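Local coordinates for organic hydroperoxide resistance protein (Elizabethkingia anophelis NUHP1, PDB 6D9N), which probably detoxifies organic hydroperoxides by reducing them to alcohols with a redox-active cysteine pair, as do other Ohr proteins of the OsmC/Ohr family, at residues 63-68 with 127-132; 105-110 with 142-147; 77-82 with 111-116. All coordinates share one frame; numbering follows the deposited sequence.

Contact 1. Residues 63-68 with 127-132; sequences SACFDS and QVCPYS
C65 reaches out from helix 54-77 to C129, the residue that separates helix 115-128 from helix 130-135. Both sulfurs lie anti to their own backbone N (chi1 -179° for C65, 174° for C129), which turns both toward the gap between the segments. Each cysteine was modelled in two conformers. In the pair described here the C65 SG to C129 SG distance is 2.7 Å, too long for a disulfide and too short for plain packing, so it should be read with caution; the disulfide itself has been observed in this protein. In this conformer C65 SG lies 3.4 Å from P130 CD, while C65 CB is 3.6 Å from Y131 CD2, meeting that ring obliquely. The phenol of Y131 is anchored on the second subunit, with OH bonded to P54 O and the ring edge-to-face with F58, both of that chain. A buried cysteine pair, one on helix 54-77 and the other at the N-cap of helix 130-135, beside a subunit interface, is consistent with the active site of Ohr proteins; a thiocyanate, probably from the crystallisation liquor, lies about 4 Å from the C65 side chain and may mark a pocket. One residue on, F66 presents its ring edge to S132, CD1 standing 4.1 Å from OG. That hydroxyl is hydrogen-bonded to H126 and Y62. F66 CD1 also approaches C129 CB at 4.3 Å.

Contact 2. Residues 105-110 with 142-147; sequences ELHANI and KLTVSN
H107 lies between two hydroxyls of the neighbouring strand and bonds to both. Its CG is anti to the backbone N (chi1 -179°), laying the imidazole across T144 and S146. ND1 bonds T144 OG1 at 2.8 Å, in the ring plane and nearly straight. NE2 donates to S146 OG at 2.8 Å, slightly out of the ring plane. S146 OG, acceptor from NE2, is in turn the donor to N109 OD1 at 2.7 Å, in the carbonyl plane and on a lone pair, so the hydroxyl serves as acceptor and donor at once. N109 OD1 takes a second bond from the backbone N of N148. Farther along this face a water links three groups: it donates to L106 O (2.9 Å), accepts from K142 NZ (2.8 Å), and bonds T144 OG1. K142 NZ stays 4.2 Å from E105 OE1, beyond salt-bridge range.

The backbones run parallel. L106 N, A108 N and I110 N donate to K142 O, T144 O and S146 O, while T144 N and S146 N donate to L106 O and A108 O; L106 O thus receives both an amide and the water. On the other face the contacts are apolar: L143 CD1 rests on L106 CB, and V145 CG2 on I110 CD1 (3.9 Å).

The odd residues E105, H107 and N109 turn their backbone bonds to K89, T87 and T85 of antiparallel strand 85-94, making 100-109 the middle strand. Strand 141-146 is reached through two helices, a beta-alpha-beta crossover. The L106, A108, L143 and V145 face packs on helices 54-77 and 115-128.

Contact 3. Residues 77-82 with 111-116; sequences AKIKTG and PGVTIE
G82 and P111 bring their backbones together, CA atoms 4.7 Å apart, and G82 N donates to P111 O at 2.9 Å in a nearly straight bond (168°) that reaches the oxygen from well above the carbonyl plane, not on a lone pair. It is the one direct hydrogen bond between the two loops. Next to it a water spans the backbones, donating to both G112 O (2.9 Å) and K80 O (3.1 Å), so one water satisfies an acceptor on each loop. G112 turns the chain here with a positive phi of 85°.

The side chains gather round V113. Its CG1, anti to the carbonyl carbon, extends to T81 CG2 at 3.6 Å and to I79 CD1 at 4.0 Å. T81 and V113 lie alongside, pointing the same way, whereas I79 comes in at about a right angle. The other branch of T81 is polar and looks to its own chain: OG1 donates to G82 O at 2.7 Å, leaving the methyl for V113. The ring of P111 lies against the backbone of G82, CB 3.9 Å from G82 CA, a fit made possible by the absence of a side chain at the glycine. I79 and T81 also touch I74 of helix 54-77, and V113 touches A118 of helix 115-128.

The pairing joins a helix end to a helix start near the surface. K78, with positive phi, closes helix 54-77 in a Schellman motif, and T114 is the N-cap of helix 115-128; its side-chain cap, together with the T114 N to E117 OE1 bond, is consistent with a capping box.

Contact 1 is the buried one, close to the centre of the chain; contact 2 is partly buried, and contact 3 is a surface pairing of loops, its centre about 22 Å from the centre of the chain. Helix 115-128 takes part in contacts 1 and 3, which do not touch, and contact 2 bridges them. The F66 ring packs on L106 and L143, tying the cysteine site to the sheet, while N147 ND2 probably bonds V113 O and I110 CG2 packs on T81 CB. Chemistry follows place: sulfur and aromatic packing without direct hydrogen bonds in contact 1, regular strand pairing in contact 2, and one amide bond with a water bridge in contact 3. Of the three, contact 1 alone meets the second subunit.

Contact 1. Residues 63-68 with 127-132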
ATOM      1  N   SER B  63       7.869   0.826  -2.704  1.00  7.42           N
ATOM      2  CA  SER B  63       9.079   0.807  -3.522  1.00  8.50           C
ATOM      3  C   SER B  63       8.764   1.152  -4.971  1.00  7.63           C
ATOM      4  O   SER B  63       9.482   1.956  -5.570  1.00  7.86           O
ATOM      5  CB  SER B  63       9.809  -0.527  -3.401  1.00  9.24           C
ATOM      6  OG  SER B  63       9.077  -1.593  -3.953  1.00 10.45           O
ATOM      7  N   ALA B  64       7.670   0.615  -5.519  1.00  7.51           N
ATOM      8  CA  ALA B  64       7.295   0.942  -6.888  1.00  8.55           C
ATOM      9  C   ALA B  64       6.832   2.392  -7.036  1.00  7.37           C
ATOM     10  O   ALA B  64       7.180   3.058  -8.025  1.00  8.06           O
ATOM     11  CB  ALA B  64       6.204  -0.021  -7.343  1.00  9.26           C
ATOM     12  N   CYS B  65       6.042   2.903  -6.095  0.70  7.80           N
ATOM     13  CA  CYS B  65       5.600   4.291  -6.141  0.70  7.53           C
ATOM     14  C   CYS B  65       6.798   5.224  -6.126  0.70  7.20           C
ATOM     15  O   CYS B  65       6.902   6.170  -6.925  0.70  8.04           O
ATOM     16  CB  CYS B  65       4.710   4.559  -4.904  0.70  7.96           C
ATOM     17  SG  CYS B  65       4.046   6.266  -4.851  0.70  9.21           S
ATOM     18  N   PHE B  66       7.727   4.972  -5.219  1.00  7.29           N
ATOM     19  CA  PHE B  66       8.857   5.874  -5.092  1.00  7.77           C
ATOM     20  C   PHE B  66       9.752   5.796  -6.326  1.00  6.75           C
ATOM     21  O   PHE B  66      10.218   6.834  -6.833  1.00  7.57           O
ATOM     22  CB  PHE B  66       9.590   5.605  -3.778  1.00  8.31           C
ATOM     23  CG  PHE B  66      10.503   6.733  -3.395  1.00  8.45           C
ATOM     24  CD1 PHE B  66      10.036   7.768  -2.586  1.00 10.01           C
ATOM     25  CD2 PHE B  66      11.795   6.815  -3.881  1.00 10.36           C
ATOM     26  CE1 PHE B  66      10.843   8.808  -2.222  1.00 10.85           C
ATOM     27  CE2 PHE B  66      12.599   7.889  -3.537  1.00 10.64           C
ATOM     28  CZ  PHE B  66      12.120   8.894  -2.709  1.00 10.43           C
ATOM     29  N   ASP B  67      10.026   4.584  -6.833  1.00  7.31           N
ATOM     30  CA  ASP B  67      10.839   4.474  -8.038  1.00  8.07           C
ATOM     31  C   ASP B  67      10.162   5.132  -9.232  1.00  7.78           C
ATOM     32  O   ASP B  67      10.837   5.808 -10.032  1.00  8.04           O
ATOM     33  CB  ASP B  67      11.145   3.010  -8.363  1.00  9.27           C
ATOM     34  CG  ASP B  67      12.298   2.906  -9.356  1.00  9.88           C
ATOM     35  OD1 ASP B  67      13.393   3.406  -9.025  1.00 10.74           O
ATOM     36  OD2 ASP B  67      12.098   2.384 -10.476  1.00 11.82           O
ATOM     37  N   SER B  68       8.838   5.002  -9.358  1.00  8.01           N
ATOM     38  CA  SER B  68       8.128   5.656 -10.454  1.00  9.23           C
ATOM     39  C   SER B  68       8.234   7.177 -10.344  1.00  8.26           C
ATOM     40  O   SER B  68       8.542   7.870 -11.329  1.00  8.71           O
ATOM     41  CB  SER B  68       6.664   5.223 -10.427  1.00 10.47           C
ATOM     42  OG  SER B  68       5.969   5.870 -11.470  1.00 11.19           O
ATOM     43  N   GLN B 127       8.122  14.192  -2.529  1.00 11.27           N
ATOM     44  CA  GLN B 127       6.939  15.016  -2.610  1.00 12.34           C
ATOM     45  C   GLN B 127       5.992  14.559  -3.709  1.00 11.50           C
ATOM     46  O   GLN B 127       4.806  14.889  -3.650  1.00 12.22           O
ATOM     47  CB  GLN B 127       7.332  16.486  -2.813  1.00 15.17           C
ATOM     48  CG  GLN B 127       8.135  17.058  -1.633  1.00 16.92           C
ATOM     49  CD  GLN B 127       7.373  17.000  -0.259  1.00 18.91           C
ATOM     50  OE1 GLN B 127       6.156  17.348  -0.144  1.00 21.40           O
ATOM     51  NE2 GLN B 127       8.074  16.512   0.772  1.00 18.25           N
ATOM     52  N   VAL B 128       6.477  13.822  -4.709  1.00 11.45           N
ATOM     53  CA  VAL B 128       5.636  13.387  -5.824  1.00 11.25           C
ATOM     54  C   VAL B 128       4.876  12.115  -5.478  1.00 10.45           C
ATOM     55  O   VAL B 128       3.681  12.014  -5.759  1.00 11.03           O
ATOM     56  CB  VAL B 128       6.526  13.197  -7.074  1.00 10.98           C
ATOM     57  CG1 VAL B 128       5.772  12.486  -8.206  1.00 12.16           C
ATOM     58  CG2 VAL B 128       7.056  14.538  -7.544  1.00 12.27           C
ATOM     59  N   CYS B 129       5.567  11.151  -4.873  0.70 10.19           N
ATOM     60  CA  CYS B 129       5.043   9.822  -4.547  0.70 10.17           C
ATOM     61  C   CYS B 129       3.783   9.884  -3.677  0.70  8.87           C
ATOM     62  O   CYS B 129       3.853  10.351  -2.522  0.70  8.58           O
ATOM     63  CB  CYS B 129       6.162   9.083  -3.810  0.70 12.19           C
ATOM     64  SG  CYS B 129       5.770   7.488  -3.130  0.70 11.54           S
ATOM     65  N   PRO B 130       2.651   9.349  -4.135  1.00  7.98           N
ATOM     66  CA  PRO B 130       1.466   9.366  -3.257  1.00  7.91           C
ATOM     67  C   PRO B 130       1.617   8.614  -1.955  1.00  6.95           C
ATOM     68  O   PRO B 130       0.972   9.017  -0.978  1.00  7.89           O
ATOM     69  CB  PRO B 130       0.360   8.755  -4.132  1.00  9.48           C
ATOM     70  CG  PRO B 130       0.751   9.206  -5.489  1.00 10.07           C
ATOM     71  CD  PRO B 130       2.280   9.133  -5.524  1.00  9.33           C
ATOM     72  N   TYR B 131       2.426   7.560  -1.891  1.00  7.50           N
ATOM     73  CA  TYR B 131       2.556   6.849  -0.622  1.00  7.13           C
ATOM     74  C   TYR B 131       3.258   7.720   0.400  1.00  7.51           C
ATOM     75  O   TYR B 131       2.921   7.674   1.601  1.00  8.20           O
ATOM     76  CB  TYR B 131       3.356   5.572  -0.774  1.00  8.05           C
ATOM     77  CG  TYR B 131       2.650   4.339  -1.340  1.00  7.13           C
ATOM     78  CD1 TYR B 131       2.726   3.132  -0.674  1.00  7.59           C
ATOM     79  CD2 TYR B 131       1.966   4.373  -2.550  1.00  8.11           C
ATOM     80  CE1 TYR B 131       2.131   1.963  -1.187  1.00  7.79           C
ATOM     81  CE2 TYR B 131       1.375   3.241  -3.091  1.00  7.76           C
ATOM     82  CZ  TYR B 131       1.486   2.022  -2.420  1.00  7.59           C
ATOM     83  OH  TYR B 131       0.940   0.862  -2.944  1.00  8.45           O
ATOM     84  N   SER B 132       4.245   8.524  -0.049  1.00  7.52           N
ATOM     85  CA  SER B 132       4.885   9.474   0.856  1.00  8.27           C
ATOM     86  C   SER B 132       3.908  10.528   1.332  1.00  8.37           C
ATOM     87  O   SER B 132       3.885  10.869   2.520  1.00  9.29           O
ATOM     88  CB  SER B 132       6.078  10.146   0.176  1.00  8.33           C
ATOM     89  OG  SER B 132       7.093   9.201  -0.069  1.00  9.15           O
TER

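Contact 2. Residues 105-110 with 142-147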
ATOM      1  N   GLU B 105      11.529   2.018   6.080  1.00 12.37           N
ATOM      2  CA  GLU B 105      12.852   2.472   5.654  0.54 13.79           C
ATOM      3  C   GLU B 105      12.886   2.381   4.140  1.00 12.12           C
ATOM      4  O   GLU B 105      12.665   1.303   3.586  1.00 13.13           O
ATOM      5  CB  GLU B 105      13.938   1.551   6.222  0.54 16.50           C
ATOM      6  CG  GLU B 105      15.399   1.975   5.998  0.54 19.70           C
ATOM      7  CD  GLU B 105      16.366   1.071   6.774  0.54 22.43           C
ATOM      8  OE1 GLU B 105      17.328   0.528   6.176  0.54 23.97           O
ATOM      9  OE2 GLU B 105      16.162   0.919   7.994  0.54 23.99           O
ATOM     10  N   LEU B 106      13.199   3.493   3.480  1.00 10.59           N
ATOM     11  CA  LEU B 106      13.272   3.554   2.023  1.00 10.31           C
ATOM     12  C   LEU B 106      14.691   3.903   1.629  1.00 10.16           C
ATOM     13  O   LEU B 106      15.307   4.791   2.237  1.00 12.24           O
ATOM     14  CB  LEU B 106      12.480   4.712   1.454  1.00 13.66           C
ATOM     15  CG  LEU B 106      10.985   4.819   1.490  1.00 15.40           C
ATOM     16  CD1 LEU B 106      10.554   6.072   0.732  1.00 13.99           C
ATOM     17  CD2 LEU B 106      10.371   3.600   0.845  1.00 16.87           C
ATOM     18  N   HIS B 107      15.213   3.235   0.617  1.00  9.88           N
ATOM     19  CA  HIS B 107      16.539   3.576   0.132  1.00 10.79           C
ATOM     20  C   HIS B 107      16.504   3.579  -1.384  1.00 10.52           C
ATOM     21  O   HIS B 107      15.999   2.640  -2.013  1.00 12.23           O
ATOM     22  CB  HIS B 107      17.554   2.552   0.576  1.00 11.84           C
ATOM     23  CG  HIS B 107      18.922   2.898   0.097  1.00 12.40           C
ATOM     24  ND1 HIS B 107      19.721   3.831   0.734  1.00 13.04           N
ATOM     25  CD2 HIS B 107      19.603   2.526  -1.017  1.00 12.94           C
ATOM     26  CE1 HIS B 107      20.854   3.970   0.069  1.00 12.87           C
ATOM     27  NE2 HIS B 107      20.809   3.186  -0.997  1.00 13.20           N
ATOM     28  N   ALA B 108      17.018   4.651  -1.987  1.00  9.29           N
ATOM     29  CA  ALA B 108      17.104   4.759  -3.439  1.00  9.45           C
ATOM     30  C   ALA B 108      18.564   4.729  -3.851  1.00  9.48           C
ATOM     31  O   ALA B 108      19.412   5.334  -3.184  1.00 11.01           O
ATOM     32  CB  ALA B 108      16.475   6.060  -3.963  1.00 10.81           C
ATOM     33  N   ASN B 109      18.828   4.076  -4.978  1.00  9.36           N
ATOM     34  CA  ASN B 109      20.141   4.142  -5.604  1.00  9.14           C
ATOM     35  C   ASN B 109      20.015   4.732  -6.998  1.00  8.90           C
ATOM     36  O   ASN B 109      19.198   4.269  -7.803  1.00  9.20           O
ATOM     37  CB  ASN B 109      20.815   2.778  -5.691  1.00 10.12           C
ATOM     38  CG  ASN B 109      22.234   2.901  -6.192  1.00 10.26           C
ATOM     39  OD1 ASN B 109      23.109   3.365  -5.475  1.00 11.00           O
ATOM     40  ND2 ASN B 109      22.467   2.534  -7.434  1.00 10.89           N
ATOM     41  N   ILE B 110      20.860   5.714  -7.291  1.00  8.93           N
ATOM     42  CA  ILE B 110      20.824   6.422  -8.579  1.00  9.30           C
ATOM     43  C   ILE B 110      22.232   6.395  -9.154  1.00  9.22           C
ATOM     44  O   ILE B 110      23.083   7.220  -8.760  1.00 10.23           O
ATOM     45  CB  ILE B 110      20.327   7.872  -8.418  1.00  9.20           C
ATOM     46  CG1 ILE B 110      19.011   7.932  -7.637  1.00  9.67           C
ATOM     47  CG2 ILE B 110      20.185   8.527  -9.805  1.00  9.89           C
ATOM     48  CD1 ILE B 110      18.592   9.358  -7.232  1.00 10.78           C
ATOM     49  N   LYS B 142      12.157   6.577   7.046  1.00 14.69           N
ATOM     50  CA  LYS B 142      13.569   6.935   6.947  1.00 14.67           C
ATOM     51  C   LYS B 142      13.977   6.762   5.497  1.00 13.98           C
ATOM     52  O   LYS B 142      13.891   5.664   4.974  1.00 16.93           O
ATOM     53  CB  LYS B 142      14.401   5.988   7.800  1.00 17.44           C
ATOM     54  CG  LYS B 142      15.910   6.177   7.591  1.00 23.00           C
ATOM     55  CD  LYS B 142      16.750   5.461   8.656  1.00 27.43           C
ATOM     56  CE  LYS B 142      18.216   5.445   8.219  1.00 29.68           C
ATOM     57  NZ  LYS B 142      18.268   4.588   7.003  1.00 30.49           N
ATOM     58  N   LEU B 143      14.469   7.822   4.865  1.00 11.86           N
ATOM     59  CA  LEU B 143      14.752   7.846   3.425  1.00 11.60           C
ATOM     60  C   LEU B 143      16.219   8.224   3.229  1.00 12.01           C
ATOM     61  O   LEU B 143      16.667   9.276   3.701  1.00 14.06           O
ATOM     62  CB  LEU B 143      13.861   8.895   2.766  1.00 12.29           C
ATOM     63  CG  LEU B 143      14.179   9.224   1.304  1.00 12.21           C
ATOM     64  CD1 LEU B 143      14.145   8.017   0.373  1.00 12.56           C
ATOM     65  CD2 LEU B 143      13.221  10.297   0.809  1.00 13.01           C
ATOM     66  N   THR B 144      16.964   7.367   2.539  1.00 11.94           N
ATOM     67  CA  THR B 144      18.363   7.614   2.217  1.00 11.78           C
ATOM     68  C   THR B 144      18.602   7.321   0.745  1.00 11.09           C
ATOM     69  O   THR B 144      17.802   6.652   0.081  1.00 10.55           O
ATOM     70  CB  THR B 144      19.320   6.737   3.076  1.00 13.87           C
ATOM     71  OG1 THR B 144      18.977   5.358   2.938  1.00 15.24           O
ATOM     72  CG2 THR B 144      19.247   7.112   4.566  1.00 15.06           C
ATOM     73  N   VAL B 145      19.719   7.849   0.244  1.00 11.60           N
ATOM     74  CA  VAL B 145      20.061   7.693  -1.166  1.00 11.22           C
ATOM     75  C   VAL B 145      21.534   7.370  -1.307  1.00 11.36           C
ATOM     76  O   VAL B 145      22.363   7.887  -0.559  1.00 13.73           O
ATOM     77  CB  VAL B 145      19.676   8.942  -2.007  1.00 12.18           C
ATOM     78  CG1 VAL B 145      20.526  10.188  -1.683  1.00 13.38           C
ATOM     79  CG2 VAL B 145      19.740   8.670  -3.524  1.00 12.62           C
ATOM     80  N   SER B 146      21.851   6.524  -2.283  1.00 11.06           N
ATOM     81  CA  SER B 146      23.216   6.263  -2.719  1.00 10.95           C
ATOM     82  C   SER B 146      23.333   6.520  -4.219  1.00 10.83           C
ATOM     83  O   SER B 146      22.324   6.609  -4.944  1.00 10.77           O
ATOM     84  CB  SER B 146      23.648   4.833  -2.386  1.00 11.70           C
ATOM     85  OG  SER B 146      22.708   3.880  -2.864  1.00 12.05           O
ATOM     86  N   ASN B 147      24.580   6.573  -4.678  1.00 11.61           N
ATOM     87  CA  ASN B 147      24.893   6.821  -6.081  1.00 11.13           C
ATOM     88  C   ASN B 147      25.889   5.782  -6.611  1.00 11.30           C
ATOM     89  O   ASN B 147      26.896   6.130  -7.251  1.00 13.01           O
ATOM     90  CB  ASN B 147      25.340   8.272  -6.349  1.00 11.77           C
ATOM     91  CG  ASN B 147      26.590   8.664  -5.593  1.00 12.36           C
ATOM     92  OD1 ASN B 147      26.941   8.053  -4.588  1.00 13.35           O
ATOM     93  ND2 ASN B 147      27.256   9.702  -6.049  1.00 13.24           N
TER
HETATM   94  O   HOH W   1      16.952   4.360   4.540  1.00 19.64           O

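Contact 3. Residues 77-82 with 111-116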
ATOM      1  N   ALA B  77      13.866  16.521 -15.405  1.00 12.91           N
ATOM      2  CA  ALA B  77      15.108  17.281 -15.284  1.00 13.01           C
ATOM      3  C   ALA B  77      16.056  17.053 -16.454  1.00 12.05           C
ATOM      4  O   ALA B  77      17.057  17.770 -16.576  1.00 13.08           O
ATOM      5  CB  ALA B  77      15.827  16.896 -13.981  1.00 13.78           C
ATOM      6  N   LYS B  78      15.782  16.081 -17.304  1.00 12.02           N
ATOM      7  CA  LYS B  78      16.652  15.772 -18.434  1.00 13.65           C
ATOM      8  C   LYS B  78      18.070  15.408 -17.971  1.00 14.12           C
ATOM      9  O   LYS B  78      19.050  15.679 -18.668  1.00 15.38           O
ATOM     10  CB  LYS B  78      16.583  16.849 -19.533  1.00 16.08           C
ATOM     11  CG  LYS B  78      15.245  16.699 -20.309  1.00 18.83           C
ATOM     12  CD  LYS B  78      15.290  15.382 -21.197  1.00 20.88           C
ATOM     13  CE  LYS B  78      13.951  14.699 -21.542  1.00 21.43           C
ATOM     14  NZ  LYS B  78      13.457  13.732 -20.522  1.00 20.21           N
ATOM     15  N   ILE B  79      18.213  14.743 -16.796  1.00 15.20           N
ATOM     16  CA  ILE B  79      19.509  14.336 -16.230  0.54 16.04           C
ATOM     17  C   ILE B  79      19.782  12.886 -16.624  1.00 15.72           C
ATOM     18  O   ILE B  79      18.899  12.016 -16.469  1.00 17.99           O
ATOM     19  CB  ILE B  79      19.550  14.535 -14.696  0.54 17.84           C
ATOM     20  CG1 ILE B  79      20.922  14.119 -14.109  0.54 17.55           C
ATOM     21  CG2 ILE B  79      18.444  13.776 -14.029  0.54 18.98           C
ATOM     22  CD1 ILE B  79      21.206  14.638 -12.676  0.54 17.34           C
ATOM     23  N   LYS B  80      20.998  12.602 -17.094  1.00 13.71           N
ATOM     24  CA  LYS B  80      21.424  11.242 -17.407  1.00 12.93           C
ATOM     25  C   LYS B  80      21.744  10.472 -16.134  1.00 11.77           C
ATOM     26  O   LYS B  80      22.549  10.926 -15.312  1.00 12.28           O
ATOM     27  CB  LYS B  80      22.694  11.287 -18.264  1.00 14.07           C
ATOM     28  CG  LYS B  80      23.210   9.936 -18.685  1.00 15.77           C
ATOM     29  CD  LYS B  80      24.536  10.061 -19.457  1.00 17.63           C
ATOM     30  CE  LYS B  80      25.074   8.705 -19.857  1.00 20.04           C
ATOM     31  NZ  LYS B  80      26.404   8.835 -20.540  1.00 21.67           N
ATOM     32  N   THR B  81      21.097   9.319 -15.957  1.00 11.58           N
ATOM     33  CA  THR B  81      21.399   8.443 -14.830  1.00 11.27           C
ATOM     34  C   THR B  81      21.400   7.012 -15.315  1.00 10.23           C
ATOM     35  O   THR B  81      20.844   6.701 -16.378  1.00 11.61           O
ATOM     36  CB  THR B  81      20.368   8.538 -13.683  1.00 11.12           C
ATOM     37  OG1 THR B  81      19.201   7.755 -13.954  1.00 12.69           O
ATOM     38  CG2 THR B  81      19.932   9.934 -13.434  1.00 11.34           C
ATOM     39  N   GLY B  82      21.954   6.117 -14.504  1.00 10.29           N
ATOM     40  CA  GLY B  82      21.725   4.712 -14.727  1.00 10.52           C
ATOM     41  C   GLY B  82      20.354   4.282 -14.225  1.00 10.20           C
ATOM     42  O   GLY B  82      19.588   5.060 -13.673  1.00 10.87           O
ATOM     43  N   PRO B 111      22.542   5.474 -10.069  1.00  9.25           N
ATOM     44  CA  PRO B 111      23.903   5.430 -10.618  1.00 10.07           C
ATOM     45  C   PRO B 111      24.177   6.644 -11.481  1.00 10.51           C
ATOM     46  O   PRO B 111      23.290   7.164 -12.164  1.00 10.90           O
ATOM     47  CB  PRO B 111      23.886   4.182 -11.511  1.00 11.14           C
ATOM     48  CG  PRO B 111      22.692   3.383 -11.049  1.00 10.53           C
ATOM     49  CD  PRO B 111      21.677   4.395 -10.605  1.00  9.99           C
ATOM     50  N   GLY B 112      25.439   7.089 -11.475  1.00 11.20           N
ATOM     51  CA  GLY B 112      25.934   8.049 -12.447  1.00 12.52           C
ATOM     52  C   GLY B 112      25.699   9.498 -12.124  1.00 13.07           C
ATOM     53  O   GLY B 112      25.981  10.350 -12.984  1.00 15.31           O
ATOM     54  N   VAL B 113      25.235   9.825 -10.928  1.00 11.84           N
ATOM     55  CA  VAL B 113      25.034  11.209 -10.533  1.00 11.45           C
ATOM     56  C   VAL B 113      25.885  11.503  -9.308  1.00 10.76           C
ATOM     57  O   VAL B 113      26.376  10.596  -8.630  1.00 12.35           O
ATOM     58  CB  VAL B 113      23.551  11.516 -10.247  1.00 11.87           C
ATOM     59  CG1 VAL B 113      22.695  11.173 -11.439  1.00 13.09           C
ATOM     60  CG2 VAL B 113      23.040  10.744  -8.998  1.00 11.99           C
ATOM     61  N   THR B 114      26.051  12.793  -9.012  1.00 10.81           N
ATOM     62  CA  THR B 114      26.739  13.177  -7.789  1.00 11.04           C
ATOM     63  C   THR B 114      25.782  13.057  -6.600  1.00 10.64           C
ATOM     64  O   THR B 114      24.558  12.964  -6.764  1.00 10.68           O
ATOM     65  CB  THR B 114      27.198  14.636  -7.861  1.00 12.04           C
ATOM     66  OG1 THR B 114      26.033  15.475  -7.804  1.00 12.39           O
ATOM     67  CG2 THR B 114      28.010  14.922  -9.133  1.00 12.61           C
ATOM     68  N   ILE B 115      26.340  13.071  -5.378  1.00 10.00           N
ATOM     69  CA  ILE B 115      25.448  12.935  -4.220  1.00 10.49           C
ATOM     70  C   ILE B 115      24.528  14.144  -4.084  1.00 10.34           C
ATOM     71  O   ILE B 115      23.386  13.997  -3.642  1.00 10.75           O
ATOM     72  CB  ILE B 115      26.208  12.600  -2.924  1.00 12.98           C
ATOM     73  CG1 ILE B 115      25.284  11.814  -1.967  1.00 14.38           C
ATOM     74  CG2 ILE B 115      26.688  13.853  -2.219  1.00 14.24           C
ATOM     75  CD1 ILE B 115      24.924  10.399  -2.505  1.00 15.17           C
ATOM     76  N   GLU B 116      24.982  15.344  -4.443  1.00 10.55           N
ATOM     77  CA  GLU B 116      24.089  16.496  -4.387  1.00 10.85           C
ATOM     78  C   GLU B 116      22.926  16.325  -5.350  1.00 11.28           C
ATOM     79  O   GLU B 116      21.776  16.614  -5.013  1.00 11.24           O
ATOM     80  CB  GLU B 116      24.857  17.779  -4.722  1.00 11.91           C
ATOM     81  CG  GLU B 116      25.816  18.170  -3.615  1.00 13.62           C
ATOM     82  CD  GLU B 116      26.772  19.294  -4.012  1.00 16.30           C
ATOM     83  OE1 GLU B 116      26.607  19.901  -5.097  1.00 17.64           O
ATOM     84  OE2 GLU B 116      27.704  19.561  -3.232  1.00 18.31           O
TER
HETATM   85  O   HOH W   2      25.275   9.531 -15.625  1.00 26.77           O